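Local coordinates for protein trimethylamine-N-oxide reductase (Haemophilus influenzae, PDB 7L5I) that probably reduces N- and S-oxides such as trimethylamine N-oxide at a molybdenum centre held by two pyranopterin guanine dinucleotide cofactors, at residues A[179-191]-A[624-638]. Numbering follows the deposited sequence.
Sequences AQVIMPHVLGTIE and LGTPSGKIEIFSDVV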
# COMPACT_ATOMS: atom_id res chain seq x y z
N ALA A 179 11.94 0.78 2.40
CA ALA A 179 12.64 -0.41 1.93
C ALA A 179 13.11 -0.24 0.50
O ALA A 179 14.17 -0.75 0.12
CB ALA A 179 11.73 -1.64 2.03
N GLN A 180 12.33 0.44 -0.34
CA GLN A 180 12.71 0.52 -1.74
C GLN A 180 13.88 1.45 -1.99
O GLN A 180 14.43 1.44 -3.11
CB GLN A 180 11.52 0.93 -2.60
CG GLN A 180 11.21 2.42 -2.63
CD GLN A 180 10.02 2.72 -3.54
OE1 GLN A 180 10.12 3.51 -4.49
NE2 GLN A 180 8.89 2.11 -3.24
N VAL A 181 14.28 2.23 -1.00
CA VAL A 181 15.45 3.10 -1.11
C VAL A 181 16.69 2.43 -0.50
O VAL A 181 17.78 2.56 -1.05
CB VAL A 181 15.18 4.47 -0.46
CG1 VAL A 181 16.45 5.30 -0.37
CG2 VAL A 181 14.13 5.25 -1.27
N ILE A 182 16.53 1.72 0.62
CA ILE A 182 17.69 1.06 1.21
C ILE A 182 18.07 -0.21 0.44
O ILE A 182 19.27 -0.51 0.32
CB ILE A 182 17.44 0.82 2.72
CG1 ILE A 182 18.69 0.27 3.41
CG2 ILE A 182 16.29 -0.12 2.99
CD1 ILE A 182 19.91 1.14 3.29
N MET A 183 17.12 -0.95 -0.11
CA MET A 183 17.48 -2.20 -0.77
C MET A 183 18.39 -2.01 -1.97
O MET A 183 19.32 -2.82 -2.15
CB MET A 183 16.21 -2.98 -1.14
CG MET A 183 15.54 -3.65 0.06
SD MET A 183 16.55 -4.87 0.99
CE MET A 183 17.09 -3.97 2.43
N PRO A 184 18.24 -0.97 -2.81
CA PRO A 184 19.25 -0.77 -3.86
C PRO A 184 20.67 -0.61 -3.33
O PRO A 184 21.61 -1.04 -4.01
CB PRO A 184 18.75 0.48 -4.59
CG PRO A 184 17.25 0.39 -4.45
CD PRO A 184 17.04 -0.14 -3.03
N HIS A 185 20.85 0.01 -2.16
CA HIS A 185 22.19 0.14 -1.57
C HIS A 185 22.71 -1.18 -1.01
O HIS A 185 23.92 -1.37 -0.89
CB HIS A 185 22.18 1.17 -0.43
CG HIS A 185 21.97 2.58 -0.87
ND1 HIS A 185 22.85 3.24 -1.71
CD2 HIS A 185 20.98 3.47 -0.59
CE1 HIS A 185 22.42 4.48 -1.91
NE2 HIS A 185 21.28 4.64 -1.25
N VAL A 186 21.81 -2.07 -0.59
CA VAL A 186 22.21 -3.30 0.09
C VAL A 186 22.33 -4.46 -0.88
O VAL A 186 23.24 -5.29 -0.76
CB VAL A 186 21.19 -3.61 1.20
CG1 VAL A 186 21.48 -4.92 1.85
CG2 VAL A 186 21.15 -2.45 2.21
N LEU A 187 21.39 -4.55 -1.83
CA LEU A 187 21.30 -5.67 -2.76
C LEU A 187 21.47 -5.29 -4.22
O LEU A 187 21.61 -6.19 -5.05
CB LEU A 187 19.94 -6.37 -2.62
CG LEU A 187 19.71 -7.01 -1.24
CD1 LEU A 187 18.28 -7.49 -1.12
CD2 LEU A 187 20.68 -8.16 -0.97
N GLY A 188 21.45 -4.01 -4.56
CA GLY A 188 21.57 -3.58 -5.94
C GLY A 188 20.32 -3.73 -6.75
O GLY A 188 20.38 -3.71 -7.98
N THR A 189 19.17 -3.85 -6.09
CA THR A 189 17.90 -4.06 -6.77
C THR A 189 16.81 -3.60 -5.82
O THR A 189 17.02 -3.52 -4.61
CB THR A 189 17.74 -5.53 -7.19
OG1 THR A 189 16.69 -5.66 -8.16
CG2 THR A 189 17.43 -6.41 -6.00
N ILE A 190 15.63 -3.28 -6.37
CA ILE A 190 14.58 -2.75 -5.51
C ILE A 190 14.06 -3.82 -4.56
O ILE A 190 13.64 -3.51 -3.43
CB ILE A 190 13.45 -2.16 -6.38
CG1 ILE A 190 12.52 -1.30 -5.54
CG2 ILE A 190 12.66 -3.27 -7.07
CD1 ILE A 190 11.51 -0.53 -6.38
N GLU A 191 14.06 -5.08 -4.99
CA GLU A 191 13.80 -6.26 -4.18
C GLU A 191 12.34 -6.44 -3.79
O GLU A 191 11.82 -7.56 -3.88
CB GLU A 191 14.69 -6.23 -2.91
CG GLU A 191 14.71 -7.55 -2.13
CD GLU A 191 15.31 -8.74 -2.90
OE1 GLU A 191 16.14 -8.52 -3.82
OE2 GLU A 191 14.97 -9.91 -2.56
N LEU A 624 26.15 -9.06 -7.38
CA LEU A 624 25.09 -8.09 -7.22
C LEU A 624 25.51 -6.71 -7.73
O LEU A 624 26.70 -6.38 -7.81
CB LEU A 624 24.68 -7.95 -5.75
CG LEU A 624 24.40 -9.26 -5.03
CD1 LEU A 624 23.86 -8.97 -3.63
CD2 LEU A 624 23.44 -10.13 -5.83
N GLY A 625 24.52 -5.88 -8.03
CA GLY A 625 24.79 -4.54 -8.53
C GLY A 625 25.09 -3.53 -7.44
O GLY A 625 24.48 -2.47 -7.37
N THR A 626 26.02 -3.88 -6.55
CA THR A 626 26.37 -3.06 -5.41
C THR A 626 27.83 -2.65 -5.56
O THR A 626 28.54 -3.23 -6.37
CB THR A 626 26.22 -3.83 -4.11
OG1 THR A 626 27.10 -4.96 -4.20
CG2 THR A 626 24.78 -4.31 -3.90
N PRO A 627 28.33 -1.72 -4.74
CA PRO A 627 29.75 -1.34 -4.82
C PRO A 627 30.72 -2.51 -4.69
O PRO A 627 31.79 -2.50 -5.33
CB PRO A 627 29.91 -0.35 -3.66
CG PRO A 627 28.55 0.32 -3.58
CD PRO A 627 27.55 -0.78 -3.90
N SER A 628 30.41 -3.51 -3.88
CA SER A 628 31.28 -4.65 -3.66
C SER A 628 30.93 -5.86 -4.52
O SER A 628 31.67 -6.85 -4.52
CB SER A 628 31.20 -5.06 -2.19
OG SER A 628 29.87 -5.48 -1.90
N GLY A 629 29.81 -5.84 -5.22
CA GLY A 629 29.28 -7.04 -5.83
C GLY A 629 28.65 -8.01 -4.87
O GLY A 629 28.23 -9.09 -5.29
N LYS A 630 28.60 -7.67 -3.58
CA LYS A 630 28.08 -8.53 -2.54
C LYS A 630 26.95 -7.82 -1.79
O LYS A 630 26.62 -6.65 -2.04
CB LYS A 630 29.21 -8.93 -1.58
CG LYS A 630 30.31 -9.75 -2.27
CD LYS A 630 31.46 -10.11 -1.31
CE LYS A 630 32.21 -8.86 -0.90
NZ LYS A 630 33.35 -9.22 0.01
N ILE A 631 26.35 -8.56 -0.86
CA ILE A 631 25.38 -8.00 0.08
C ILE A 631 26.07 -7.00 1.01
O ILE A 631 26.99 -7.35 1.75
CB ILE A 631 24.73 -9.11 0.91
CG1 ILE A 631 24.03 -10.11 -0.00
CG2 ILE A 631 23.75 -8.51 1.90
CD1 ILE A 631 23.63 -11.40 0.71
N GLU A 632 25.57 -5.77 1.05
CA GLU A 632 26.24 -4.68 1.77
C GLU A 632 25.64 -4.58 3.17
O GLU A 632 24.70 -3.83 3.42
CB GLU A 632 26.15 -3.37 1.00
CG GLU A 632 26.73 -3.44 -0.38
CD GLU A 632 27.97 -2.57 -0.57
OE1 GLU A 632 27.91 -1.36 -0.22
OE2 GLU A 632 28.99 -3.09 -1.07
N ILE A 633 26.20 -5.34 4.09
CA ILE A 633 25.84 -5.19 5.50
C ILE A 633 26.34 -3.86 6.03
O ILE A 633 25.63 -3.17 6.77
CB ILE A 633 26.40 -6.37 6.31
CG1 ILE A 633 25.69 -7.65 5.88
CG2 ILE A 633 26.22 -6.11 7.80
CD1 ILE A 633 26.20 -8.90 6.58
N PHE A 634 27.55 -3.47 5.67
CA PHE A 634 28.04 -2.11 5.81
C PHE A 634 28.08 -1.50 4.42
O PHE A 634 28.66 -2.09 3.49
CB PHE A 634 29.43 -2.07 6.44
CG PHE A 634 29.91 -0.68 6.76
CD1 PHE A 634 30.52 0.09 5.80
CD2 PHE A 634 29.72 -0.15 8.02
CE1 PHE A 634 30.96 1.36 6.10
CE2 PHE A 634 30.15 1.13 8.33
CZ PHE A 634 30.77 1.88 7.36
N SER A 635 27.43 -0.35 4.26
CA SER A 635 27.41 0.40 3.01
C SER A 635 28.24 1.66 3.20
O SER A 635 27.84 2.57 3.93
CB SER A 635 25.99 0.77 2.61
OG SER A 635 26.02 1.74 1.57
N ASP A 636 29.40 1.70 2.54
CA ASP A 636 30.22 2.91 2.61
C ASP A 636 29.50 4.09 1.96
O ASP A 636 29.64 5.23 2.41
CB ASP A 636 31.56 2.64 1.92
CG ASP A 636 32.64 3.64 2.29
OD1 ASP A 636 33.00 3.73 3.49
OD2 ASP A 636 33.16 4.32 1.37
N VAL A 637 28.70 3.82 0.92
CA VAL A 637 27.93 4.88 0.26
C VAL A 637 26.97 5.53 1.25
O VAL A 637 26.86 6.76 1.31
CB VAL A 637 27.19 4.30 -0.96
CG1 VAL A 637 26.23 5.31 -1.53
CG2 VAL A 637 28.16 3.86 -2.03
N VAL A 638 26.26 4.72 2.03
CA VAL A 638 25.33 5.28 3.00
C VAL A 638 26.08 5.95 4.14
O VAL A 638 25.70 7.03 4.61
CB VAL A 638 24.37 4.19 3.52
CG1 VAL A 638 23.49 4.73 4.62
CG2 VAL A 638 23.51 3.66 2.35
O HOH W 1 25.96 0.30 -0.84
O HOH W 2 21.85 -7.00 -8.09
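Val638 lays its CG2 methyl over one face of the His185 ring in a CH-pi contact, with CG2 3.7 Å from His185 CG and displaced toward the ring's rim. CG of His185 lies beside its own backbone N (chi1 -68°), which turns the ring to the start of helix 636-641. Val637 CG1 meets the same ring obliquely. His185 NE2 is hydrogen-bonded to Asn445. Ser635 is the N-cap of helix 636-641, and its OG accepts from Val638 N. The same OG donates to a water that in turn donates to His185 O and Glu632 OE1. Glu632 OE2 takes the hydroxyl of Ser628 on its anti lone pair, at 2.7 Å from Ser628 OG. Here the C-terminal end of helix 179-187, in the molybdopterin oxidoreductase region, meets the short strand 631-632, which pairs in parallel with strand 297-298. The direct backbone link is Glu632 N to Val186 O, 3.0 Å long and nearly straight (167°). Thr626 packs CG2 against the Leu187-Gly188 backbone, 3.4 Å from Gly188 N, while its OG1 donates to Lys630 O. Leu187 CD2 packs alongside Ile631 CG1 at 4.0 Å. A second water joins Leu187 O to Gly625 N.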